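Local structure of putative lipase/esterase (3BXP) at residues 125-130 with 190-195; 156-161 with 211-216; 170-175 with 179-184; 195-200 with 257-262. The protein probably hydrolyses carboxylic esters, as a putative carboxylesterase of the alpha/beta-hydrolase superfamily. All blocks are in the same frame, centred on the assembly; numbering follows the deposited sequence. Where two conformers were deposited one is given.

Interaction 1 of 4, residues 125-130 with 190-195; sequences TYNGVA and ASKPAF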
# COMPACT_ATOMS: atom_id res chain seq x y z
N THR B 125 4.71 2.43 -18.30
CA THR B 125 5.68 3.04 -19.23
C THR B 125 5.01 4.23 -19.97
O THR B 125 5.63 5.29 -20.16
CB THR B 125 6.18 1.99 -20.22
OG1 THR B 125 6.85 0.94 -19.48
CG2 THR B 125 7.18 2.60 -21.26
N TYR B 126 3.77 4.03 -20.41
CA TYR B 126 2.99 5.08 -21.07
C TYR B 126 2.87 6.31 -20.19
O TYR B 126 3.00 7.50 -20.64
CB TYR B 126 1.60 4.57 -21.50
CG TYR B 126 0.96 5.52 -22.51
CD1 TYR B 126 1.29 5.44 -23.86
CD2 TYR B 126 0.04 6.47 -22.12
CE1 TYR B 126 0.72 6.29 -24.78
CE2 TYR B 126 -0.50 7.35 -23.03
CZ TYR B 126 -0.18 7.24 -24.36
OH TYR B 126 -0.77 8.15 -25.25
N ASN B 127 2.63 6.04 -18.92
CA ASN B 127 2.40 7.12 -17.96
C ASN B 127 3.63 8.03 -17.90
O ASN B 127 3.53 9.27 -17.71
CB ASN B 127 2.02 6.58 -16.58
CG ASN B 127 1.36 7.64 -15.73
OD1 ASN B 127 0.78 8.60 -16.25
ND2 ASN B 127 1.48 7.51 -14.41
N GLY B 128 4.79 7.44 -18.09
CA GLY B 128 6.07 8.16 -18.11
C GLY B 128 6.40 8.87 -19.40
O GLY B 128 6.66 10.05 -19.45
N VAL B 129 6.40 8.10 -20.47
CA VAL B 129 6.65 8.59 -21.82
C VAL B 129 5.65 9.64 -22.35
O VAL B 129 6.06 10.64 -22.93
CB VAL B 129 6.66 7.39 -22.80
CG1 VAL B 129 6.73 7.85 -24.26
CG2 VAL B 129 7.82 6.49 -22.48
N ALA B 130 4.36 9.38 -22.16
CA ALA B 130 3.28 10.18 -22.75
C ALA B 130 3.16 11.55 -22.07
O ALA B 130 2.42 12.38 -22.57
CB ALA B 130 1.88 9.45 -22.73
N ALA B 190 5.38 15.07 -13.84
CA ALA B 190 4.35 15.16 -14.90
C ALA B 190 3.52 13.87 -15.05
O ALA B 190 2.51 13.85 -15.74
CB ALA B 190 5.00 15.51 -16.25
N SER B 191 4.00 12.78 -14.45
CA SER B 191 3.31 11.49 -14.54
C SER B 191 1.90 11.68 -13.95
O SER B 191 1.74 12.41 -12.97
CB SER B 191 4.05 10.39 -13.78
OG SER B 191 5.27 10.06 -14.41
N LYS B 192 0.88 11.04 -14.53
CA LYS B 192 -0.50 11.21 -13.98
C LYS B 192 -0.63 10.34 -12.73
O LYS B 192 0.12 9.38 -12.53
CB LYS B 192 -1.57 10.78 -14.97
CG LYS B 192 -1.55 11.48 -16.31
CD LYS B 192 -1.65 12.99 -16.16
CE LYS B 192 -1.49 13.66 -17.55
NZ LYS B 192 -1.75 15.13 -17.52
N PRO B 193 -1.58 10.67 -11.85
CA PRO B 193 -1.79 9.92 -10.63
C PRO B 193 -2.05 8.42 -10.87
O PRO B 193 -2.67 8.00 -11.86
CB PRO B 193 -3.03 10.60 -10.02
CG PRO B 193 -2.91 11.97 -10.48
CD PRO B 193 -2.46 11.83 -11.92
N ALA B 194 -1.66 7.63 -9.88
CA ALA B 194 -1.80 6.21 -9.98
C ALA B 194 -2.35 5.55 -8.70
O ALA B 194 -2.00 5.90 -7.60
CB ALA B 194 -0.45 5.56 -10.37
N PHE B 195 -3.21 4.59 -8.92
CA PHE B 195 -3.62 3.63 -7.91
C PHE B 195 -2.96 2.33 -8.26
O PHE B 195 -3.19 1.74 -9.33
CB PHE B 195 -5.17 3.51 -7.92
CG PHE B 195 -5.74 2.52 -6.91
CD1 PHE B 195 -5.81 1.16 -7.16
CD2 PHE B 195 -6.28 2.98 -5.72
CE1 PHE B 195 -6.32 0.30 -6.25
CE2 PHE B 195 -6.79 2.10 -4.81
CZ PHE B 195 -6.81 0.75 -5.07
O HOH W 1 6.55 11.41 -16.53
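The flat carboxamide of N127 turns both polar atoms to the backbone of K192: OD1 accepts from K192 N at 3.0 Å while ND2 donates to K192 O, also at 3.0 Å. In this alpha/beta-hydrolase fold the amide pins helix 118-129, the helix that follows the probable nucleophile elbow, to the loop leading into strand 194-199 of the central sheet. The ND2 bond is nearly straight, 172°, and K192 O lies in the amide plane; the K192 N bond is more bent, its donor tilted 27° from the carbonyl plane at OD1. With CG of N127 swung away from its own backbone N (chi1 -162°), the amide projects off the helix toward 190-195 and bonds the N and O of one residue, much as a strand partner would. Second partners fix its rotation: H148 NE2 at OD1 and Y213 OH at ND2, so both ends of this buried amide are satisfied. K192 also lays its CB against OD1, 3.5 Å away, before its chain bends and carries the ammonium group away from the helix. One residue earlier, S191 OG, bonded also to T188 N, reaches the helix through water: a single molecule donates to G128 O at 3.2 Å and lies 2.8 Å from S191 OG.

Interaction 2 of 4, residues 156-161 with 211-216; sequences PVIDLT and LKYVQA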
# COMPACT_ATOMS: atom_id res chain seq x y z
N PRO B 156 1.50 -5.06 -11.39
CA PRO B 156 2.12 -4.73 -12.66
C PRO B 156 3.54 -5.21 -12.76
O PRO B 156 4.27 -5.20 -11.78
CB PRO B 156 2.19 -3.24 -12.61
CG PRO B 156 2.36 -2.93 -11.16
CD PRO B 156 1.43 -3.86 -10.51
N VAL B 157 3.92 -5.65 -13.96
CA VAL B 157 5.34 -5.71 -14.31
C VAL B 157 5.81 -4.29 -14.50
O VAL B 157 5.17 -3.49 -15.22
CB VAL B 157 5.58 -6.56 -15.56
CG1 VAL B 157 7.04 -6.47 -16.02
CG2 VAL B 157 5.11 -8.04 -15.35
N ILE B 158 6.94 -3.93 -13.90
CA ILE B 158 7.41 -2.56 -13.90
C ILE B 158 8.84 -2.48 -14.40
O ILE B 158 9.21 -1.55 -15.15
CB ILE B 158 7.35 -1.96 -12.47
CG1 ILE B 158 5.87 -1.77 -12.05
CG2 ILE B 158 8.17 -0.66 -12.33
CD1 ILE B 158 5.02 -0.75 -12.98
N ASP B 159 9.66 -3.42 -13.94
CA ASP B 159 11.11 -3.42 -14.27
C ASP B 159 11.52 -4.78 -14.80
O ASP B 159 11.45 -5.80 -14.08
CB ASP B 159 11.90 -2.94 -13.05
CG ASP B 159 13.40 -2.86 -13.28
OD1 ASP B 159 13.93 -3.44 -14.26
OD2 ASP B 159 14.07 -2.24 -12.41
N LEU B 160 11.87 -4.80 -16.09
CA LEU B 160 12.15 -6.03 -16.81
C LEU B 160 13.46 -6.68 -16.40
O LEU B 160 13.82 -7.73 -16.93
CB LEU B 160 12.12 -5.81 -18.35
CG LEU B 160 10.80 -5.30 -18.92
CD1 LEU B 160 10.89 -5.20 -20.46
CD2 LEU B 160 9.65 -6.20 -18.52
N THR B 161 14.14 -6.06 -15.43
CA THR B 161 15.33 -6.63 -14.84
C THR B 161 15.07 -7.18 -13.44
O THR B 161 15.95 -7.74 -12.82
CB THR B 161 16.48 -5.62 -14.72
OG1 THR B 161 16.18 -4.66 -13.68
CG2 THR B 161 16.79 -4.89 -16.07
N LEU B 211 6.66 -1.90 -5.76
CA LEU B 211 7.40 -1.10 -4.77
C LEU B 211 8.28 -0.10 -5.53
O LEU B 211 8.42 1.04 -5.15
CB LEU B 211 8.29 -2.01 -3.91
CG LEU B 211 7.53 -2.84 -2.88
CD1 LEU B 211 8.40 -3.99 -2.37
CD2 LEU B 211 7.05 -1.96 -1.67
N LYS B 212 8.87 -0.55 -6.61
CA LYS B 212 9.77 0.30 -7.42
C LYS B 212 8.98 1.47 -8.06
O LYS B 212 9.40 2.63 -7.99
CB LYS B 212 10.46 -0.51 -8.51
CG LYS B 212 11.57 -1.38 -8.03
CD LYS B 212 11.98 -2.41 -9.09
CE LYS B 212 13.33 -3.06 -8.83
NZ LYS B 212 14.47 -2.24 -9.47
N TYR B 213 7.83 1.20 -8.65
CA TYR B 213 7.04 2.28 -9.30
C TYR B 213 6.53 3.26 -8.21
O TYR B 213 6.56 4.49 -8.34
CB TYR B 213 5.86 1.68 -10.07
CG TYR B 213 5.22 2.67 -10.96
CD1 TYR B 213 5.91 3.22 -12.01
CD2 TYR B 213 3.91 3.11 -10.76
CE1 TYR B 213 5.35 4.18 -12.86
CE2 TYR B 213 3.34 4.07 -11.59
CZ TYR B 213 4.06 4.59 -12.64
OH TYR B 213 3.47 5.56 -13.47
N VAL B 214 6.00 2.72 -7.12
CA VAL B 214 5.49 3.58 -6.03
C VAL B 214 6.60 4.44 -5.43
O VAL B 214 6.40 5.62 -5.16
CB VAL B 214 4.71 2.76 -4.98
CG1 VAL B 214 4.22 3.64 -3.81
CG2 VAL B 214 3.50 2.05 -5.70
N GLN B 215 7.78 3.86 -5.22
CA GLN B 215 8.87 4.65 -4.69
C GLN B 215 9.08 5.88 -5.53
O GLN B 215 9.20 6.99 -5.04
CB GLN B 215 10.14 3.81 -4.64
CG GLN B 215 11.42 4.57 -4.33
CD GLN B 215 12.07 5.22 -5.55
OE1 GLN B 215 12.11 4.63 -6.64
NE2 GLN B 215 12.58 6.42 -5.37
N ALA B 216 9.10 5.67 -6.84
CA ALA B 216 9.49 6.74 -7.78
C ALA B 216 8.40 7.80 -7.84
O ALA B 216 8.68 8.99 -7.94
CB ALA B 216 9.72 6.15 -9.21
O HOH W 2 15.67 -4.93 -10.93
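D159 OD2 is gripped by K212 NZ in a salt bridge of 3.0 Å and by NE2 of Q184, whose loop runs past the same spot. The ammonium group reaches OD2 on the anti side of the carboxylate, 33° out of its plane. The other oxygen, OD1, closes an Asx turn: the backbone N of T161, two residues on, donates to it at 2.9 Å, and T161 OG1 donates at 2.6 Å from the same face of the carboxylate. Four donors thus hold the buried D159 group and fix its rotation, and this positive and polar surrounding would be expected to favour the ionised form. Part of the reach comes from K212, whose chain runs extended from the helix and then turns at its last torsion (chi4 -89°) to bring NZ round to the acid; CD passes 4.0 Å from D159 CB on the way. A water that donates to T161 OG1 also accepts a weak bond from K212 NZ.

The contact joins the loop after strand 150-154 of the alpha/beta-hydrolase sheet to helix 208-219. N209, on that helix, adds a second tie, its OD1 accepting from the backbone N of both I158 and D159. Next to the polar cluster the packing is apolar. I158 and Y213 cross at about a right angle, and the Y213 ring leads on toward helix 118-129, its OH bonded to N127. Both branches of I158 reach Y213 CB, CD1 at 3.9 Å and CG2 at 4.0 Å.

Interaction 3 of 4, residues 170-175 with 179-184; sequences ARNQIT and RLWAAQ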
# COMPACT_ATOMS: atom_id res chain seq x y z
N ALA B 170 14.93 -13.12 -22.99
CA ALA B 170 13.49 -12.80 -22.93
C ALA B 170 13.27 -11.31 -22.79
O ALA B 170 12.33 -10.79 -23.36
CB ALA B 170 12.83 -13.54 -21.80
N ARG B 171 14.09 -10.65 -21.97
CA ARG B 171 13.97 -9.21 -21.74
C ARG B 171 14.19 -8.50 -23.06
O ARG B 171 13.46 -7.64 -23.42
CB ARG B 171 14.98 -8.73 -20.69
CG ARG B 171 15.10 -7.22 -20.50
CD ARG B 171 16.26 -6.90 -19.60
NE ARG B 171 17.45 -7.09 -20.41
CZ ARG B 171 18.61 -7.56 -19.99
NH1 ARG B 171 18.79 -7.91 -18.72
NH2 ARG B 171 19.60 -7.69 -20.87
N ASN B 172 15.25 -8.89 -23.77
CA ASN B 172 15.58 -8.27 -25.05
C ASN B 172 14.60 -8.56 -26.20
O ASN B 172 14.50 -7.80 -27.17
CB ASN B 172 17.05 -8.59 -25.41
CG ASN B 172 18.03 -7.55 -24.84
OD1 ASN B 172 18.12 -6.42 -25.33
ND2 ASN B 172 18.76 -7.94 -23.80
N GLN B 173 13.85 -9.66 -26.09
CA GLN B 173 12.76 -9.94 -27.01
C GLN B 173 11.64 -8.94 -26.83
O GLN B 173 11.07 -8.45 -27.80
CB GLN B 173 12.24 -11.33 -26.81
CG GLN B 173 11.23 -11.72 -27.91
CD GLN B 173 11.85 -12.08 -29.27
OE1 GLN B 173 13.00 -12.55 -29.36
NE2 GLN B 173 11.05 -11.93 -30.32
N ILE B 174 11.36 -8.58 -25.57
CA ILE B 174 10.29 -7.60 -25.29
C ILE B 174 10.73 -6.28 -25.87
O ILE B 174 9.98 -5.61 -26.55
CB ILE B 174 9.99 -7.47 -23.77
CG1 ILE B 174 9.45 -8.82 -23.20
CG2 ILE B 174 9.06 -6.24 -23.52
CD1 ILE B 174 9.72 -9.07 -21.70
N THR B 175 12.01 -5.94 -25.66
CA THR B 175 12.64 -4.78 -26.30
C THR B 175 14.13 -4.68 -25.96
O THR B 175 14.57 -4.92 -24.81
CB THR B 175 11.94 -3.43 -25.90
OG1 THR B 175 12.57 -2.31 -26.53
CG2 THR B 175 11.96 -3.18 -24.40
N ARG B 179 15.94 1.95 -22.41
CA ARG B 179 15.22 3.04 -21.77
C ARG B 179 13.82 2.63 -21.30
O ARG B 179 13.24 3.26 -20.39
CB ARG B 179 15.10 4.22 -22.76
CG ARG B 179 14.38 5.44 -22.21
CD ARG B 179 14.26 6.53 -23.29
NE ARG B 179 15.56 6.78 -23.94
N LEU B 180 13.27 1.57 -21.89
CA LEU B 180 11.89 1.17 -21.59
C LEU B 180 11.88 -0.01 -20.66
O LEU B 180 10.82 -0.56 -20.38
CB LEU B 180 11.14 0.82 -22.86
CG LEU B 180 10.96 1.98 -23.82
CD1 LEU B 180 10.37 1.52 -25.17
CD2 LEU B 180 10.18 3.08 -23.15
N TRP B 181 13.07 -0.43 -20.20
CA TRP B 181 13.09 -1.60 -19.30
C TRP B 181 12.43 -1.36 -17.95
O TRP B 181 11.67 -2.21 -17.46
CB TRP B 181 14.52 -2.12 -19.11
CG TRP B 181 14.99 -2.84 -20.28
CD1 TRP B 181 14.25 -3.23 -21.36
CD2 TRP B 181 16.34 -3.26 -20.54
NE1 TRP B 181 15.07 -3.88 -22.29
CE2 TRP B 181 16.35 -3.91 -21.79
CE3 TRP B 181 17.54 -3.13 -19.82
CZ2 TRP B 181 17.51 -4.45 -22.33
CZ3 TRP B 181 18.69 -3.66 -20.37
CH2 TRP B 181 18.67 -4.31 -21.61
N ALA B 182 12.75 -0.22 -17.37
CA ALA B 182 12.39 0.14 -16.00
C ALA B 182 11.48 1.35 -15.98
O ALA B 182 11.93 2.50 -16.04
CB ALA B 182 13.65 0.39 -15.17
N ALA B 183 10.18 1.08 -15.89
CA ALA B 183 9.18 2.12 -15.97
C ALA B 183 9.28 3.14 -14.84
O ALA B 183 8.92 4.27 -14.98
CB ALA B 183 7.76 1.53 -15.99
N GLN B 184 9.77 2.73 -13.69
CA GLN B 184 9.86 3.66 -12.57
C GLN B 184 10.89 4.76 -12.88
O GLN B 184 10.86 5.86 -12.32
CB GLN B 184 10.20 2.91 -11.29
CG GLN B 184 11.63 2.42 -11.10
CD GLN B 184 12.00 1.12 -11.84
OE1 GLN B 184 11.27 0.68 -12.74
NE2 GLN B 184 13.12 0.49 -11.43
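R171 lies across one face of the W181 indole. Its CD sits over the centre of the six-membered ring, 3.7 Å from the centroid, in a CH-pi contact, and the guanidinium follows as a cation-pi partner with CZ 4.1 Å from the same centroid. The two planes are 40° apart, so the guanidinium is tilted over the ring rather than stacked flat on it; a bend at chi3 (75°) folds the end of the arginine over the indole. At the rim, T175 O takes the indole N-H: the bond from W181 NE1 is 2.8 Å long, nearly straight at 170°, and lies in the ring plane. In one of its two conformers N172 also brings OD1 to the edge, 3.6 Å from W181 CZ2, its amide almost perpendicular to the ring. T175 CG2 packs against W181 CD1 at 3.8 Å.

The indole thereby covers the end of helix 168-174, since T175 is the first residue to leave helical geometry. T175 OG1 is hydrogen-bonded to D177 N, within the short link between the segments. Further out, W181 O accepts from L160 N and from H121 NE2. L180 rests on T125, so the loop is wedged between helix 168-174 and helix 118-129, on the way to strand 194-199.

Interaction 4 of 4, residues 195-200 with 257-262; sequences FVWQTA and AIWPQL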
# COMPACT_ATOMS: atom_id res chain seq x y z
N PHE B 195 -3.21 4.59 -8.92
CA PHE B 195 -3.62 3.63 -7.91
C PHE B 195 -2.96 2.33 -8.26
O PHE B 195 -3.19 1.74 -9.33
CB PHE B 195 -5.17 3.51 -7.92
CG PHE B 195 -5.74 2.52 -6.91
CD1 PHE B 195 -5.81 1.16 -7.16
CD2 PHE B 195 -6.28 2.98 -5.72
CE1 PHE B 195 -6.32 0.30 -6.25
CE2 PHE B 195 -6.79 2.10 -4.81
CZ PHE B 195 -6.81 0.75 -5.07
N VAL B 196 -2.16 1.84 -7.34
CA VAL B 196 -1.40 0.61 -7.53
C VAL B 196 -1.82 -0.40 -6.43
O VAL B 196 -1.94 -0.06 -5.25
CB VAL B 196 0.11 0.91 -7.43
CG1 VAL B 196 0.99 -0.31 -7.68
CG2 VAL B 196 0.54 2.05 -8.34
N TRP B 197 -2.03 -1.62 -6.83
CA TRP B 197 -2.29 -2.73 -5.87
C TRP B 197 -1.60 -3.99 -6.30
O TRP B 197 -1.32 -4.22 -7.50
CB TRP B 197 -3.79 -2.98 -5.63
CG TRP B 197 -4.48 -3.63 -6.76
CD1 TRP B 197 -5.01 -3.00 -7.86
CD2 TRP B 197 -4.71 -5.03 -6.95
NE1 TRP B 197 -5.55 -3.91 -8.70
CE2 TRP B 197 -5.37 -5.17 -8.18
CE3 TRP B 197 -4.38 -6.18 -6.24
CZ2 TRP B 197 -5.75 -6.42 -8.67
CZ3 TRP B 197 -4.78 -7.42 -6.74
CH2 TRP B 197 -5.45 -7.52 -7.94
N GLN B 198 -1.27 -4.81 -5.32
CA GLN B 198 -0.72 -6.13 -5.59
C GLN B 198 -0.92 -6.98 -4.38
O GLN B 198 -1.26 -6.50 -3.33
CB GLN B 198 0.77 -6.02 -5.93
CG GLN B 198 1.44 -7.34 -6.35
CD GLN B 198 2.73 -7.13 -7.12
OE1 GLN B 198 3.35 -6.07 -7.04
NE2 GLN B 198 3.18 -8.16 -7.82
N THR B 199 -0.68 -8.28 -4.50
CA THR B 199 -0.64 -9.10 -3.27
C THR B 199 0.76 -9.38 -2.83
O THR B 199 1.67 -9.50 -3.63
CB THR B 199 -1.40 -10.42 -3.41
OG1 THR B 199 -0.72 -11.28 -4.34
CG2 THR B 199 -2.83 -10.17 -3.86
N ALA B 200 0.92 -9.46 -1.51
CA ALA B 200 2.26 -9.54 -0.92
C ALA B 200 2.92 -10.87 -1.30
O ALA B 200 4.16 -10.96 -1.39
CB ALA B 200 2.18 -9.41 0.62
N ALA B 257 -14.99 -8.13 -3.19
CA ALA B 257 -13.55 -7.92 -3.23
C ALA B 257 -13.23 -6.49 -2.79
O ALA B 257 -13.98 -5.53 -3.09
CB ALA B 257 -12.98 -8.20 -4.64
N ILE B 258 -12.11 -6.37 -2.07
CA ILE B 258 -11.72 -5.08 -1.50
C ILE B 258 -11.18 -4.12 -2.58
O ILE B 258 -11.47 -2.95 -2.57
CB ILE B 258 -10.65 -5.24 -0.36
CG1 ILE B 258 -11.20 -6.02 0.83
CG2 ILE B 258 -10.18 -3.91 0.13
CD1 ILE B 258 -10.07 -6.54 1.78
N TRP B 259 -10.36 -4.61 -3.51
CA TRP B 259 -9.55 -3.67 -4.27
C TRP B 259 -10.39 -2.77 -5.20
O TRP B 259 -10.09 -1.60 -5.31
CB TRP B 259 -8.36 -4.38 -4.97
CG TRP B 259 -8.61 -4.92 -6.32
CD1 TRP B 259 -8.81 -6.23 -6.65
CD2 TRP B 259 -8.70 -4.17 -7.54
NE1 TRP B 259 -9.03 -6.33 -8.03
CE2 TRP B 259 -8.93 -5.08 -8.58
CE3 TRP B 259 -8.57 -2.82 -7.85
CZ2 TRP B 259 -9.06 -4.67 -9.89
CZ3 TRP B 259 -8.67 -2.42 -9.17
CH2 TRP B 259 -8.94 -3.35 -10.16
N PRO B 260 -11.46 -3.30 -5.82
CA PRO B 260 -12.24 -2.44 -6.70
C PRO B 260 -12.92 -1.36 -5.94
O PRO B 260 -13.04 -0.25 -6.44
CB PRO B 260 -13.26 -3.42 -7.29
CG PRO B 260 -12.58 -4.67 -7.32
CD PRO B 260 -11.86 -4.69 -6.00
N GLN B 261 -13.30 -1.66 -4.70
CA GLN B 261 -13.99 -0.70 -3.83
C GLN B 261 -13.05 0.47 -3.50
O GLN B 261 -13.41 1.65 -3.56
CB GLN B 261 -14.45 -1.37 -2.55
CG GLN B 261 -15.43 -2.50 -2.73
CD GLN B 261 -15.96 -2.98 -1.40
OE1 GLN B 261 -16.58 -2.20 -0.66
NE2 GLN B 261 -15.70 -4.26 -1.06
N LEU B 262 -11.79 0.13 -3.25
CA LEU B 262 -10.76 1.12 -2.98
C LEU B 262 -10.45 1.95 -4.21
O LEU B 262 -10.25 3.18 -4.12
CB LEU B 262 -9.51 0.48 -2.44
CG LEU B 262 -9.56 -0.24 -1.09
CD1 LEU B 262 -8.22 -0.98 -0.84
CD2 LEU B 262 -9.86 0.66 0.09
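W197 lays its six-membered ring over the five-membered ring of W259 in a face-to-face stack, centroids 3.9 Å apart and planes at 21°. The overlap runs from W197 CZ2, 3.3 Å from W259 NE1, to W197 NE1, 3.3 Å from W259 CE3. The indoles are therefore offset, each nitrogen lying against carbon of the other. P260 CD covers the opposite face of W259, so that indole is sandwiched. Both tryptophans hold CG between their backbone N and carbonyl carbon (chi1 near +80°), which sends the two rings toward one another across the gap between strand and helix.

Two residues back along the strand, F195 points the same way and extends the apolar seam: its CZ touches L262 CB at 3.8 Å, and its CE1 is 4.2 Å from W259 CE3. The pairs are W197 with W259 and F195 with L262 because strand segment 195-199 and helix segment 258-262 run antiparallel, at 171° with axes 10.2 Å apart. This is the packing of the C-terminal helix on the central sheet of the alpha/beta-hydrolase fold. Y155, H227 and W266 add further rings around it. All four touching residues are buried, and the contact is held by aromatic overlap and dispersion rather than by polar bonds.

In the fold
Strand 194-199 is shared by interactions 1 and 4: interaction 1 covers the loop that enters it and interaction 4 its body, the two having F195 in common although their centres are about 19 Å apart. Interactions 1 and 2 cross along the chain and meet where N127 and Y213 join helix 118-129 to helix 208-219. Interaction 3 is nested inside the loops closed by both; its centre lies about 12 Å from that of interaction 2, and backbone bonds I158-A183 and L160-W181 stitch them together. Interaction 4 follows interactions 1 and 3 in series but crosses interaction 2; its nearest atoms are about 10 Å from interaction 3. Together they fasten helices and loops around one mixed sheet, and interactions 2 and 4 also touch the second subunit.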